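PDB 3ZTV: NAD nucleotidase from Haemophilus influenzae, which hydrolyses NAD in the periplasm to adenosine and nicotinamide riboside, acting as both pyrophosphatase and zinc-dependent 5'-nucleotidase. Local coordinates for residues A371-N376 with G461-F466; T388-E393 with E560-S565; Q407-V412 with F466-G471; F432-Y437 with G512-V517. All coordinates share one frame; numbering follows the deposited sequence.

Interaction 1: residues A371-N376 with G461-F466. With ADN (adenosine), chain D.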
loop_
_atom_site.group_PDB
_atom_site.type_symbol
_atom_site.label_atom_id
_atom_site.label_comp_id
_atom_site.label_asym_id
_atom_site.label_seq_id
_atom_site.Cartn_x
_atom_site.Cartn_y
_atom_site.Cartn_z
ATOM N N ALA A 371 9.046 8.949 -51.256
ATOM C CA ALA A 371 8.198 9.717 -52.160
ATOM C C ALA A 371 6.929 10.230 -51.482
ATOM O O ALA A 371 6.395 11.279 -51.852
ATOM C CB ALA A 371 7.842 8.885 -53.387
ATOM N N ASN A 372 6.448 9.491 -50.487
ATOM C CA ASN A 372 5.155 9.796 -49.878
ATOM C C ASN A 372 5.236 10.400 -48.480
ATOM O O ASN A 372 4.230 10.465 -47.778
ATOM C CB ASN A 372 4.265 8.552 -49.861
ATOM C CG ASN A 372 3.936 8.056 -51.256
ATOM O OD1 ASN A 372 3.134 8.662 -51.969
ATOM N ND2 ASN A 372 4.547 6.942 -51.650
ATOM N N ARG A 373 6.419 10.861 -48.090
ATOM C CA ARG A 373 6.623 11.360 -46.730
ATOM C C ARG A 373 5.712 12.525 -46.370
ATOM O O ARG A 373 5.193 12.586 -45.253
ATOM C CB ARG A 373 8.082 11.751 -46.504
ATOM C CG ARG A 373 9.010 10.563 -46.346
ATOM C CD ARG A 373 10.458 11.008 -46.336
ATOM N NE ARG A 373 11.370 9.902 -46.067
ATOM C CZ ARG A 373 12.691 10.031 -46.024
ATOM N NH1 ARG A 373 13.244 11.219 -46.225
ATOM N NH2 ARG A 373 13.459 8.977 -45.776
ATOM N N ILE A 374 5.523 13.445 -47.312
ATOM C CA ILE A 374 4.707 14.636 -47.081
ATOM C C ILE A 374 3.516 14.649 -48.036
ATOM O O ILE A 374 3.688 14.502 -49.247
ATOM C CB ILE A 374 5.530 15.916 -47.270
ATOM C CG1 ILE A 374 6.748 15.906 -46.340
ATOM C CG2 ILE A 374 4.670 17.144 -47.015
ATOM C CD1 ILE A 374 7.701 17.056 -46.562
ATOM N N PRO A 375 2.298 14.818 -47.497
ATOM C CA PRO A 375 1.117 14.788 -48.366
ATOM C C PRO A 375 1.094 15.975 -49.315
ATOM O O PRO A 375 1.604 17.042 -48.970
ATOM C CB PRO A 375 -0.053 14.898 -47.381
ATOM C CG PRO A 375 0.523 14.543 -46.038
ATOM C CD PRO A 375 1.939 15.009 -46.081
ATOM N N ASN A 376 0.514 15.774 -50.498
ATOM C CA ASN A 376 0.275 16.859 -51.450
ATOM C C ASN A 376 1.532 17.536 -51.996
ATOM O O ASN A 376 1.487 18.683 -52.441
ATOM C CB ASN A 376 -0.684 17.895 -50.850
ATOM C CG ASN A 376 -2.102 17.371 -50.738
ATOM O OD1 ASN A 376 -2.628 16.769 -51.677
ATOM N ND2 ASN A 376 -2.726 17.580 -49.582
ATOM N N GLY A 461 15.545 20.123 -41.959
ATOM C CA GLY A 461 16.178 18.826 -42.114
ATOM C C GLY A 461 15.498 17.832 -43.037
ATOM O O GLY A 461 14.960 18.198 -44.079
ATOM N N SER A 462 15.535 16.564 -42.641
ATOM C CA SER A 462 15.040 15.456 -43.452
ATOM C C SER A 462 13.517 15.389 -43.499
ATOM O O SER A 462 12.850 15.533 -42.475
ATOM C CB SER A 462 15.597 14.134 -42.910
ATOM O OG SER A 462 14.918 13.010 -43.445
ATOM N N THR A 463 12.974 15.143 -44.688
ATOM C CA THR A 463 11.531 14.992 -44.851
ATOM C C THR A 463 11.013 13.799 -44.057
ATOM O O THR A 463 9.811 13.687 -43.809
ATOM C CB THR A 463 11.145 14.809 -46.329
ATOM O OG1 THR A 463 11.907 13.733 -46.887
ATOM C CG2 THR A 463 11.412 16.085 -47.115
ATOM N N GLY A 464 11.917 12.911 -43.657
ATOM C CA GLY A 464 11.536 11.735 -42.892
ATOM C C GLY A 464 10.978 12.048 -41.513
ATOM O O GLY A 464 10.430 11.165 -40.849
ATOM N N ALA A 465 11.117 13.296 -41.073
ATOM C CA ALA A 465 10.585 13.706 -39.772
ATOM C C ALA A 465 9.066 13.886 -39.768
ATOM O O ALA A 465 8.453 13.968 -38.703
ATOM C CB ALA A 465 11.260 14.989 -39.303
ATOM N N PHE A 466 8.449 13.961 -40.942
ATOM C CA PHE A 466 7.038 14.329 -40.997
ATOM C C PHE A 466 6.184 13.348 -40.189
ATOM O O PHE A 466 6.267 12.141 -40.399
ATOM C CB PHE A 466 6.542 14.432 -42.439
ATOM C CG PHE A 466 5.284 15.233 -42.568
ATOM C CD1 PHE A 466 4.047 14.639 -42.376
ATOM C CD2 PHE A 466 5.344 16.592 -42.846
ATOM C CE1 PHE A 466 2.883 15.382 -42.472
ATOM C CE2 PHE A 466 4.183 17.341 -42.942
ATOM C CZ PHE A 466 2.950 16.729 -42.755
HETATM O "O5'" ADN D . 17.775 8.506 -43.861
HETATM C "C5'" ADN D . 17.676 9.173 -42.601
HETATM C "C4'" ADN D . 16.210 9.229 -42.189
HETATM O "O4'" ADN D . 15.731 7.914 -41.893
HETATM C "C3'" ADN D . 15.976 10.051 -40.937
HETATM O "O3'" ADN D . 15.719 11.422 -41.257
HETATM C "C2'" ADN D . 14.762 9.390 -40.313
HETATM O "O2'" ADN D . 13.549 9.946 -40.834
HETATM C "C1'" ADN D . 14.856 7.944 -40.765
HETATM N N9 ADN D . 15.431 7.126 -39.675
HETATM C C8 ADN D . 16.731 6.832 -39.468
HETATM N N7 ADN D . 16.878 6.051 -38.363
HETATM C C5 ADN D . 15.647 5.841 -37.844
HETATM C C6 ADN D . 15.061 5.111 -36.697
HETATM N N6 ADN D . 15.823 4.419 -35.821
HETATM N N1 ADN D . 13.723 5.159 -36.543
HETATM C C2 ADN D . 12.925 5.835 -37.389
HETATM N N3 ADN D . 13.385 6.517 -38.448
HETATM C C4 ADN D . 14.708 6.548 -38.722
#

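Interaction 2: residues T388-E393 with E560-S565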
loop_
_atom_site.group_PDB
_atom_site.type_symbol
_atom_site.label_atom_id
_atom_site.label_comp_id
_atom_site.label_asym_id
_atom_site.label_seq_id
_atom_site.Cartn_x
_atom_site.Cartn_y
_atom_site.Cartn_z
ATOM N N THR A 388 2.750 5.025 -42.780
ATOM C CA THR A 388 3.190 5.519 -41.474
ATOM C C THR A 388 2.039 5.535 -40.465
ATOM O O THR A 388 2.224 5.176 -39.297
ATOM C CB THR A 388 3.844 6.907 -41.574
ATOM O OG1 THR A 388 4.964 6.834 -42.465
ATOM C CG2 THR A 388 4.325 7.369 -40.206
ATOM N N ARG A 389 0.848 5.942 -40.906
ATOM C CA ARG A 389 -0.338 5.841 -40.055
ATOM C C ARG A 389 -0.551 4.390 -39.611
ATOM O O ARG A 389 -0.840 4.126 -38.444
ATOM C CB ARG A 389 -1.582 6.404 -40.761
ATOM C CG ARG A 389 -2.854 6.407 -39.919
ATOM C CD ARG A 389 -3.711 5.187 -40.195
ATOM N NE ARG A 389 -4.881 5.102 -39.320
ATOM C CZ ARG A 389 -6.126 5.402 -39.683
ATOM N NH1 ARG A 389 -6.388 5.828 -40.912
ATOM N NH2 ARG A 389 -7.113 5.277 -38.808
ATOM N N PHE A 390 -0.395 3.451 -40.538
ATOM C CA PHE A 390 -0.482 2.033 -40.212
ATOM C C PHE A 390 0.500 1.651 -39.094
ATOM O O PHE A 390 0.126 1.003 -38.113
ATOM C CB PHE A 390 -0.198 1.211 -41.469
ATOM C CG PHE A 390 -0.496 -0.251 -41.326
ATOM C CD1 PHE A 390 -1.245 -0.722 -40.266
ATOM C CD2 PHE A 390 -0.038 -1.155 -42.271
ATOM C CE1 PHE A 390 -1.518 -2.063 -40.139
ATOM C CE2 PHE A 390 -0.309 -2.501 -42.150
ATOM C CZ PHE A 390 -1.053 -2.957 -41.081
ATOM N N ILE A 391 1.760 2.041 -39.251
ATOM C CA ILE A 391 2.752 1.725 -38.232
ATOM C C ILE A 391 2.362 2.355 -36.893
ATOM O O ILE A 391 2.478 1.721 -35.841
ATOM C CB ILE A 391 4.178 2.138 -38.659
ATOM C CG1 ILE A 391 4.596 1.363 -39.914
ATOM C CG2 ILE A 391 5.160 1.888 -37.522
ATOM C CD1 ILE A 391 4.455 -0.119 -39.775
ATOM N N ALA A 392 1.882 3.597 -36.924
ATOM C CA ALA A 392 1.409 4.234 -35.695
ATOM C C ALA A 392 0.278 3.431 -35.049
ATOM O O ALA A 392 0.225 3.304 -33.824
ATOM C CB ALA A 392 0.979 5.677 -35.952
ATOM N N GLU A 393 -0.609 2.874 -35.865
ATOM C CA GLU A 393 -1.688 2.028 -35.340
ATOM C C GLU A 393 -1.161 0.753 -34.664
ATOM O O GLU A 393 -1.724 0.301 -33.669
ATOM C CB GLU A 393 -2.713 1.673 -36.429
ATOM C CG GLU A 393 -3.433 2.872 -37.047
ATOM C CD GLU A 393 -4.561 3.428 -36.184
ATOM O OE1 GLU A 393 -4.881 2.845 -35.124
ATOM O OE2 GLU A 393 -5.128 4.470 -36.580
ATOM N N GLU A 560 -8.349 -4.870 -44.024
ATOM C CA GLU A 560 -8.629 -4.002 -45.160
ATOM C C GLU A 560 -7.788 -2.738 -45.015
ATOM O O GLU A 560 -7.839 -2.066 -43.986
ATOM C CB GLU A 560 -10.116 -3.644 -45.194
ATOM C CG GLU A 560 -10.506 -2.719 -46.332
ATOM C CD GLU A 560 -10.495 -3.417 -47.675
ATOM O OE1 GLU A 560 -10.721 -4.646 -47.712
ATOM O OE2 GLU A 560 -10.250 -2.742 -48.696
ATOM N N ALA A 561 -7.008 -2.424 -46.043
ATOM C CA ALA A 561 -6.054 -1.319 -45.980
ATOM C C ALA A 561 -6.701 0.022 -45.639
ATOM O O ALA A 561 -7.798 0.327 -46.106
ATOM C CB ALA A 561 -5.288 -1.210 -47.288
ATOM N N TYR A 562 -6.009 0.818 -44.823
ATOM C CA TYR A 562 -6.414 2.195 -44.561
ATOM C C TYR A 562 -6.362 2.990 -45.857
ATOM O O TYR A 562 -5.527 2.725 -46.719
ATOM C CB TYR A 562 -5.477 2.855 -43.546
ATOM C CG TYR A 562 -5.547 2.286 -42.147
ATOM C CD1 TYR A 562 -6.728 2.319 -41.422
ATOM C CD2 TYR A 562 -4.422 1.740 -41.542
ATOM C CE1 TYR A 562 -6.792 1.806 -40.137
ATOM C CE2 TYR A 562 -4.476 1.230 -40.255
ATOM C CZ TYR A 562 -5.663 1.264 -39.559
ATOM O OH TYR A 562 -5.733 0.756 -38.279
ATOM N N THR A 563 -7.249 3.974 -45.983
ATOM C CA THR A 563 -7.247 4.855 -47.143
ATOM C C THR A 563 -6.964 6.302 -46.747
ATOM O O THR A 563 -6.990 7.202 -47.589
ATOM C CB THR A 563 -8.582 4.794 -47.901
ATOM O OG1 THR A 563 -9.651 5.110 -47.000
ATOM C CG2 THR A 563 -8.797 3.403 -48.483
ATOM N N SER A 564 -6.696 6.523 -45.464
ATOM C CA SER A 564 -6.351 7.856 -44.989
ATOM C C SER A 564 -5.241 7.793 -43.943
ATOM O O SER A 564 -5.044 6.765 -43.292
ATOM C CB SER A 564 -7.582 8.565 -44.430
ATOM O OG SER A 564 -8.116 7.852 -43.334
ATOM N N SER A 565 -4.523 8.899 -43.786
ATOM C CA SER A 565 -3.319 8.918 -42.966
ATOM C C SER A 565 -3.465 9.678 -41.648
ATOM O O SER A 565 -2.473 9.881 -40.948
ATOM C CB SER A 565 -2.189 9.559 -43.759
ATOM O OG SER A 565 -2.487 10.927 -43.989
#

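Interaction 3: residues Q407-V412 with F466-G471. With ADN (adenosine), chain D.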
loop_
_atom_site.group_PDB
_atom_site.type_symbol
_atom_site.label_atom_id
_atom_site.label_comp_id
_atom_site.label_asym_id
_atom_site.label_seq_id
_atom_site.Cartn_x
_atom_site.Cartn_y
_atom_site.Cartn_z
ATOM N N GLN A 407 4.430 8.580 -35.177
ATOM C CA GLN A 407 5.511 7.902 -35.906
ATOM C C GLN A 407 6.020 8.825 -37.010
ATOM O O GLN A 407 5.235 9.509 -37.673
ATOM C CB GLN A 407 5.009 6.571 -36.500
ATOM C CG GLN A 407 6.012 5.819 -37.388
ATOM C CD GLN A 407 7.157 5.172 -36.613
ATOM O OE1 GLN A 407 7.223 5.241 -35.393
ATOM N NE2 GLN A 407 8.066 4.535 -37.340
ATOM N N ASN A 408 7.334 8.857 -37.209
ATOM C CA ASN A 408 7.931 9.660 -38.278
ATOM C C ASN A 408 7.929 8.913 -39.616
ATOM O O ASN A 408 8.211 7.715 -39.665
ATOM C CB ASN A 408 9.360 10.080 -37.907
ATOM C CG ASN A 408 10.301 8.897 -37.767
ATOM O OD1 ASN A 408 10.058 7.980 -36.982
ATOM N ND2 ASN A 408 11.377 8.908 -38.547
ATOM N N ALA A 409 7.620 9.627 -40.699
ATOM C CA ALA A 409 7.493 9.032 -42.033
ATOM C C ALA A 409 8.766 8.337 -42.527
ATOM O O ALA A 409 8.696 7.400 -43.317
ATOM C CB ALA A 409 7.036 10.087 -43.047
ATOM N N GLY A 410 9.921 8.798 -42.067
ATOM C CA GLY A 410 11.185 8.204 -42.467
ATOM C C GLY A 410 11.398 6.817 -41.892
ATOM O O GLY A 410 12.333 6.112 -42.279
ATOM N N GLY A 411 10.535 6.421 -40.962
ATOM C CA GLY A 411 10.640 5.119 -40.332
ATOM C C GLY A 411 9.974 4.030 -41.149
ATOM O O GLY A 411 9.961 2.864 -40.752
ATOM N N VAL A 412 9.405 4.416 -42.290
ATOM C CA VAL A 412 8.757 3.474 -43.198
ATOM C C VAL A 412 9.346 3.645 -44.606
ATOM O O VAL A 412 9.233 4.711 -45.213
ATOM C CB VAL A 412 7.215 3.645 -43.188
ATOM C CG1 VAL A 412 6.721 3.850 -41.760
ATOM C CG2 VAL A 412 6.786 4.811 -44.061
ATOM N N PHE A 466 8.449 13.961 -40.942
ATOM C CA PHE A 466 7.038 14.329 -40.997
ATOM C C PHE A 466 6.184 13.348 -40.189
ATOM O O PHE A 466 6.267 12.141 -40.399
ATOM C CB PHE A 466 6.542 14.432 -42.439
ATOM C CG PHE A 466 5.284 15.233 -42.568
ATOM C CD1 PHE A 466 4.047 14.639 -42.376
ATOM C CD2 PHE A 466 5.344 16.592 -42.846
ATOM C CE1 PHE A 466 2.883 15.382 -42.472
ATOM C CE2 PHE A 466 4.183 17.341 -42.942
ATOM C CZ PHE A 466 2.950 16.729 -42.755
ATOM N N PRO A 467 5.351 13.866 -39.261
ATOM C CA PRO A 467 4.654 13.013 -38.292
ATOM C C PRO A 467 3.260 12.556 -38.717
ATOM O O PRO A 467 2.490 13.328 -39.295
ATOM C CB PRO A 467 4.535 13.928 -37.073
ATOM C CG PRO A 467 4.321 15.283 -37.679
ATOM C CD PRO A 467 5.174 15.297 -38.945
ATOM N N TYR A 468 2.952 11.301 -38.419
ATOM C CA TYR A 468 1.610 10.751 -38.594
ATOM C C TYR A 468 1.264 10.015 -37.312
ATOM O O TYR A 468 2.150 9.457 -36.657
ATOM C CB TYR A 468 1.555 9.769 -39.767
ATOM C CG TYR A 468 1.832 10.377 -41.127
ATOM C CD1 TYR A 468 3.132 10.650 -41.542
ATOM C CD2 TYR A 468 0.791 10.666 -42.003
ATOM C CE1 TYR A 468 3.386 11.198 -42.791
ATOM C CE2 TYR A 468 1.039 11.220 -43.255
ATOM C CZ TYR A 468 2.337 11.483 -43.642
ATOM O OH TYR A 468 2.605 12.027 -44.886
ATOM N N GLY A 469 -0.012 10.003 -36.947
ATOM C CA GLY A 469 -0.429 9.432 -35.680
ATOM C C GLY A 469 -1.607 8.474 -35.726
ATOM O O GLY A 469 -2.320 8.357 -36.731
ATOM N N ALA A 470 -1.779 7.771 -34.611
ATOM C CA ALA A 470 -2.934 6.921 -34.378
ATOM C C ALA A 470 -3.588 7.399 -33.087
ATOM O O ALA A 470 -2.898 7.666 -32.109
ATOM C CB ALA A 470 -2.510 5.468 -34.248
ATOM N N GLY A 471 -4.914 7.517 -33.083
ATOM C CA GLY A 471 -5.613 8.087 -31.939
ATOM C C GLY A 471 -5.488 9.602 -31.878
ATOM O O GLY A 471 -6.015 10.248 -30.963
HETATM O "O5'" ADN D . 17.775 8.506 -43.861
HETATM C "C5'" ADN D . 17.676 9.173 -42.601
HETATM C "C4'" ADN D . 16.210 9.229 -42.189
HETATM O "O4'" ADN D . 15.731 7.914 -41.893
HETATM C "C3'" ADN D . 15.976 10.051 -40.937
HETATM O "O3'" ADN D . 15.719 11.422 -41.257
HETATM C "C2'" ADN D . 14.762 9.390 -40.313
HETATM O "O2'" ADN D . 13.549 9.946 -40.834
HETATM C "C1'" ADN D . 14.856 7.944 -40.765
HETATM N N9 ADN D . 15.431 7.126 -39.675
HETATM C C8 ADN D . 16.731 6.832 -39.468
HETATM N N7 ADN D . 16.878 6.051 -38.363
HETATM C C5 ADN D . 15.647 5.841 -37.844
HETATM C C6 ADN D . 15.061 5.111 -36.697
HETATM N N6 ADN D . 15.823 4.419 -35.821
HETATM N N1 ADN D . 13.723 5.159 -36.543
HETATM C C2 ADN D . 12.925 5.835 -37.389
HETATM N N3 ADN D . 13.385 6.517 -38.448
HETATM C C4 ADN D . 14.708 6.548 -38.722
#

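Interaction 4: residues F432-Y437 with G512-V517. With ADN (adenosine), chain D.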
loop_
_atom_site.group_PDB
_atom_site.type_symbol
_atom_site.label_atom_id
_atom_site.label_comp_id
_atom_site.label_asym_id
_atom_site.label_seq_id
_atom_site.Cartn_x
_atom_site.Cartn_y
_atom_site.Cartn_z
ATOM N N PHE A 432 14.829 -0.795 -38.424
ATOM C CA PHE A 432 15.650 0.052 -37.556
ATOM C C PHE A 432 15.823 -0.449 -36.121
ATOM O O PHE A 432 16.698 0.030 -35.393
ATOM C CB PHE A 432 15.113 1.482 -37.547
ATOM C CG PHE A 432 15.286 2.200 -38.853
ATOM C CD1 PHE A 432 16.552 2.504 -39.329
ATOM C CD2 PHE A 432 14.185 2.581 -39.598
ATOM C CE1 PHE A 432 16.713 3.173 -40.533
ATOM C CE2 PHE A 432 14.337 3.250 -40.799
ATOM C CZ PHE A 432 15.603 3.544 -41.268
ATOM N N GLY A 433 14.991 -1.399 -35.713
ATOM C CA GLY A 433 15.090 -1.961 -34.378
ATOM C C GLY A 433 14.633 -1.046 -33.251
ATOM O O GLY A 433 15.160 -1.117 -32.140
ATOM N N ASN A 434 13.654 -0.187 -33.523
ATOM C CA ASN A 434 13.105 0.667 -32.473
ATOM C C ASN A 434 12.227 -0.107 -31.508
ATOM O O ASN A 434 11.663 -1.141 -31.864
ATOM C CB ASN A 434 12.254 1.790 -33.067
ATOM C CG ASN A 434 13.047 2.737 -33.932
ATOM O OD1 ASN A 434 14.200 3.058 -33.642
ATOM N ND2 ASN A 434 12.423 3.201 -35.009
ATOM N N THR A 435 12.098 0.416 -30.291
ATOM C CA THR A 435 11.094 -0.075 -29.357
ATOM C C THR A 435 10.108 1.060 -29.093
ATOM O O THR A 435 10.394 2.222 -29.376
ATOM C CB THR A 435 11.720 -0.519 -28.023
ATOM O OG1 THR A 435 12.550 0.535 -27.525
ATOM C CG2 THR A 435 12.554 -1.787 -28.206
ATOM N N LEU A 436 8.956 0.715 -28.535
ATOM C CA LEU A 436 7.952 1.708 -28.170
ATOM C C LEU A 436 8.358 2.427 -26.881
ATOM O O LEU A 436 8.743 1.782 -25.895
ATOM C CB LEU A 436 6.600 1.026 -27.990
ATOM C CG LEU A 436 5.411 1.894 -27.573
ATOM C CD1 LEU A 436 5.047 2.897 -28.654
ATOM C CD2 LEU A 436 4.222 1.003 -27.275
ATOM N N TYR A 437 8.255 3.756 -26.889
ATOM C CA TYR A 437 8.659 4.615 -25.776
ATOM C C TYR A 437 7.472 5.521 -25.433
ATOM O O TYR A 437 6.824 6.047 -26.345
ATOM C CB TYR A 437 9.854 5.477 -26.212
ATOM C CG TYR A 437 10.636 6.063 -25.056
ATOM C CD1 TYR A 437 10.171 7.174 -24.364
ATOM C CD2 TYR A 437 11.826 5.482 -24.637
ATOM C CE1 TYR A 437 10.877 7.695 -23.290
ATOM C CE2 TYR A 437 12.532 5.995 -23.566
ATOM C CZ TYR A 437 12.052 7.103 -22.899
ATOM O OH TYR A 437 12.747 7.627 -21.827
ATOM N N GLY A 512 2.676 7.502 -27.048
ATOM C CA GLY A 512 3.676 6.536 -27.476
ATOM C C GLY A 512 4.359 6.962 -28.761
ATOM O O GLY A 512 3.727 7.525 -29.661
ATOM N N THR A 513 5.654 6.688 -28.862
ATOM C CA THR A 513 6.404 6.979 -30.079
ATOM C C THR A 513 7.544 5.961 -30.179
ATOM O O THR A 513 7.632 5.067 -29.340
ATOM C CB THR A 513 6.895 8.432 -30.084
ATOM O OG1 THR A 513 7.392 8.772 -31.381
ATOM C CG2 THR A 513 7.985 8.641 -29.054
ATOM N N ASN A 514 8.392 6.060 -31.198
ATOM C CA ASN A 514 9.516 5.136 -31.280
ATOM C C ASN A 514 10.717 5.701 -30.516
ATOM O O ASN A 514 10.816 6.905 -30.300
ATOM C CB ASN A 514 9.869 4.768 -32.731
ATOM C CG ASN A 514 10.425 5.930 -33.509
ATOM O OD1 ASN A 514 11.480 6.462 -33.175
ATOM N ND2 ASN A 514 9.722 6.327 -34.567
ATOM N N ALA A 515 11.626 4.816 -30.114
ATOM C CA ALA A 515 12.764 5.196 -29.285
ATOM C C ALA A 515 13.687 6.214 -29.954
ATOM O O ALA A 515 14.315 7.023 -29.275
ATOM C CB ALA A 515 13.542 3.956 -28.884
ATOM N N TYR A 516 13.764 6.164 -31.280
ATOM C CA TYR A 516 14.608 7.077 -32.045
ATOM C C TYR A 516 14.165 8.533 -31.880
ATOM O O TYR A 516 14.932 9.371 -31.420
ATOM C CB TYR A 516 14.618 6.639 -33.518
ATOM C CG TYR A 516 15.299 7.555 -34.518
ATOM C CD1 TYR A 516 16.680 7.533 -34.699
ATOM C CD2 TYR A 516 14.549 8.405 -35.321
ATOM C CE1 TYR A 516 17.287 8.360 -35.639
ATOM C CE2 TYR A 516 15.144 9.228 -36.254
ATOM C CZ TYR A 516 16.510 9.205 -36.411
ATOM O OH TYR A 516 17.094 10.031 -37.348
ATOM N N VAL A 517 12.923 8.848 -32.230
ATOM C CA VAL A 517 12.468 10.231 -32.046
ATOM C C VAL A 517 12.209 10.607 -30.580
ATOM O O VAL A 517 12.213 11.788 -30.228
ATOM C CB VAL A 517 11.244 10.585 -32.920
ATOM C CG1 VAL A 517 11.584 10.414 -34.397
ATOM C CG2 VAL A 517 10.043 9.747 -32.541
HETATM O "O5'" ADN D . 17.775 8.506 -43.861
HETATM C "C5'" ADN D . 17.676 9.173 -42.601
HETATM C "C4'" ADN D . 16.210 9.229 -42.189
HETATM O "O4'" ADN D . 15.731 7.914 -41.893
HETATM C "C3'" ADN D . 15.976 10.051 -40.937
HETATM O "O3'" ADN D . 15.719 11.422 -41.257
HETATM C "C2'" ADN D . 14.762 9.390 -40.313
HETATM O "O2'" ADN D . 13.549 9.946 -40.834
HETATM C "C1'" ADN D . 14.856 7.944 -40.765
HETATM N N9 ADN D . 15.431 7.126 -39.675
HETATM C C8 ADN D . 16.731 6.832 -39.468
HETATM N N7 ADN D . 16.878 6.051 -38.363
HETATM C C5 ADN D . 15.647 5.841 -37.844
HETATM C C6 ADN D . 15.061 5.111 -36.697
HETATM N N6 ADN D . 15.823 4.419 -35.821
HETATM N N1 ADN D . 13.723 5.159 -36.543
HETATM C C2 ADN D . 12.925 5.835 -37.389
HETATM N N3 ADN D . 13.385 6.517 -38.448
HETATM C C4 ADN D . 14.708 6.548 -38.722
#

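Interaction 1: residues A371-N376 with G461-F466
Arg373 and Gly464 bring the two backbones nearest, CA to CA 6.2 Å, where an irregular loop passes the 3-10 turn 463-465. The Arg373 side chain runs extended across this turn and ends in a nearly straight bond from NH1 to Thr463 OG1 (2.9 Å, 168°). That oxygen lies in the guanidinium plane, 2° out of it, while CA of Gly464 sits 3.5 Å above one face. With no CB, Gly464 lets the guanidinium and the ribose O2' both come close. This is one wall of the adenosine pocket in the C-terminal domain: a chi1 of 166° swings Ser462 OG away from the backbone N, and it donates to O3' of the ribose at 2.8 Å and accepts from Gly464 N, an ST turn. Arg373 is itself a probable substrate-binding residue. Farther from the ligand, Pro375 CD makes an off-centre CH-pi contact with the Phe466 ring, 4.2 Å from its centroid. Ile374 CG1 packs against CD2 of the same ring at 3.8 Å, and Phe569 meets that ring edge-to-face.

Interaction 2: residues T388-E393 with E560-S565
A stacked arginine-tyrosine pair, Arg389 on Tyr562, joins helix 386-396 of the C-terminal domain to the loop between strands 558-560 and 567-570. The backbones come nearest at Arg389 and Ser565, CA to CA 5.2 Å. The guanidinium lies flat over one face of the Tyr562 ring, the planes only 8° apart, and CZ is 3.8 Å from the ring centroid, a cation-pi contact. CD of Arg389 adds a CH-pi contact to the same face. The chain reaches this position by a bend at chi2 (-96°), which carries the group across the ring, while CB and CG rest on the backbone of Ser565.

The guanidinium rim is used in its own plane: NH1 donates to Ser564 O at 2.9 Å, from above the carbonyl plane, and NE donates to Glu393 OE2 at 2.8 Å. NH2 reaches the same OE2, giving a side-on, two-nitrogen salt bridge to one oxygen within the helix. Glu393 CG lies 3.4 Å from Tyr562 OH. Phe390 CD1 meets the edge of the tyrosine ring at CE2 (3.8 Å), the two planes 73° apart, and Phe559 packs edge-to-face on Tyr562.

With NE, NH1 and NH2 all bonded in the guanidinium plane, the group's rotation is fixed and one face is left to the ring; the adjacent carboxylate probably offsets the positive charge held there.

Interaction 3: residues Q407-V412 with F466-G471
Ala409 N donates to Phe466 O (2.9 Å) where strand 404-408 passes into a 3-10 turn beside strand 467-470. One residue earlier, Asn408 forms a non-hydrogen-bonded antiparallel pair with Pro467, their CA atoms 4.7 Å apart. From Asn408 CB, which packs near Gly464 O, the side chain leads to the adenosine. CG takes the position between the backbone N and the carbonyl carbon (chi1 64°), setting the amide beside the purine; Asn408 CG itself is 4.0 Å from adenosine N3. OD1 accepts from Asn514 ND2 and approaches C2 of the base. At the tip, Asn408 ND2 donates to adenosine N3 at 3.1 Å in an essentially straight bond (179°); its bond to the ribose O2' is weak.

The neighbouring pair, Gln407 and Tyr468, is hydrogen-bonded both ways, Gln407 N to Tyr468 O at 2.9 Å and Tyr468 N to Gln407 O at 3.0 Å. Ala409 CB meets the edge of the Tyr468 ring at CE1 (3.8 Å), and Tyr468 OH bonds to Arg373 O. Gly410 and Gly411 bring bare backbone close to the nucleoside. A ligand-binding turn at the end of a sheet strand thus builds part of the nucleoside pocket of this 5'-nucleotidase C-terminal domain.

Interaction 4: residues F432-Y437 with G512-V517
Tyr437 and Asn434, with Ala515 of the second segment, account for about half of the buried surface where strand 435-442 begins and its antiparallel neighbour 508-514 ends, at the adenine pocket of the C-terminal domain. Tyr437 and Thr513 form a hydrogen-bonded pair: N of Tyr437 donates to Thr513 O at 2.8 Å, and Thr513 N returns a bond to Tyr437 O. The short segments 435-437 and 512-514 are antiparallel but splayed, 139° between their directions. Tyr437 CB packs on Ala515 CA at 4.2 Å. Ala515 follows Asn514 into a short, weakly bonded helical turn; its N makes a weak bond to Thr435 O, while its CB lies 3.8 Å from Thr435 OG1.

Asn434 CB packs on Asn514 CB, also at 3.8 Å. The Asn434 amide reads the edge of the base, OD1 accepting from adenosine N6 and ND2 donating to N1, a two-bond pattern that matches adenine. The purine is sandwiched between the Phe432 and Tyr516 rings, with C5 over the centre of each face, 3.7 and 3.5 Å from the respective planes. CG of Tyr516 is anti to the backbone N (chi1 173°), which lays the ring along the base.

Asn514 occupies the N-cap, and its ND2 also bonds to Gln407 OE1. Asn514 OD1 accepts from Val517 N at 2.9 Å, with an N-H...O angle of 164°.

From the N terminus, the loop 371-376 comes first and is closed by 461-466 in interaction 1, which crosses all three others. Helix segment 388-393 next opens the longest loop, closed near the C terminus by 560-565 in interaction 2; it encloses interactions 3 and 4, which cross each other. Interaction 3 pairs strand 404-408 with the edge strand 467-470, and interaction 4 joins strand 435-442 to strand 508-514, which neighbours 404-408, so both belong to one five-stranded mixed sheet. Phe466 is common to interactions 1 and 3. Interactions 1, 3 and 4 all touch the adenosine, whereas interaction 2 ties helix 386-396 to the loop between strands 558-560 and 567-570.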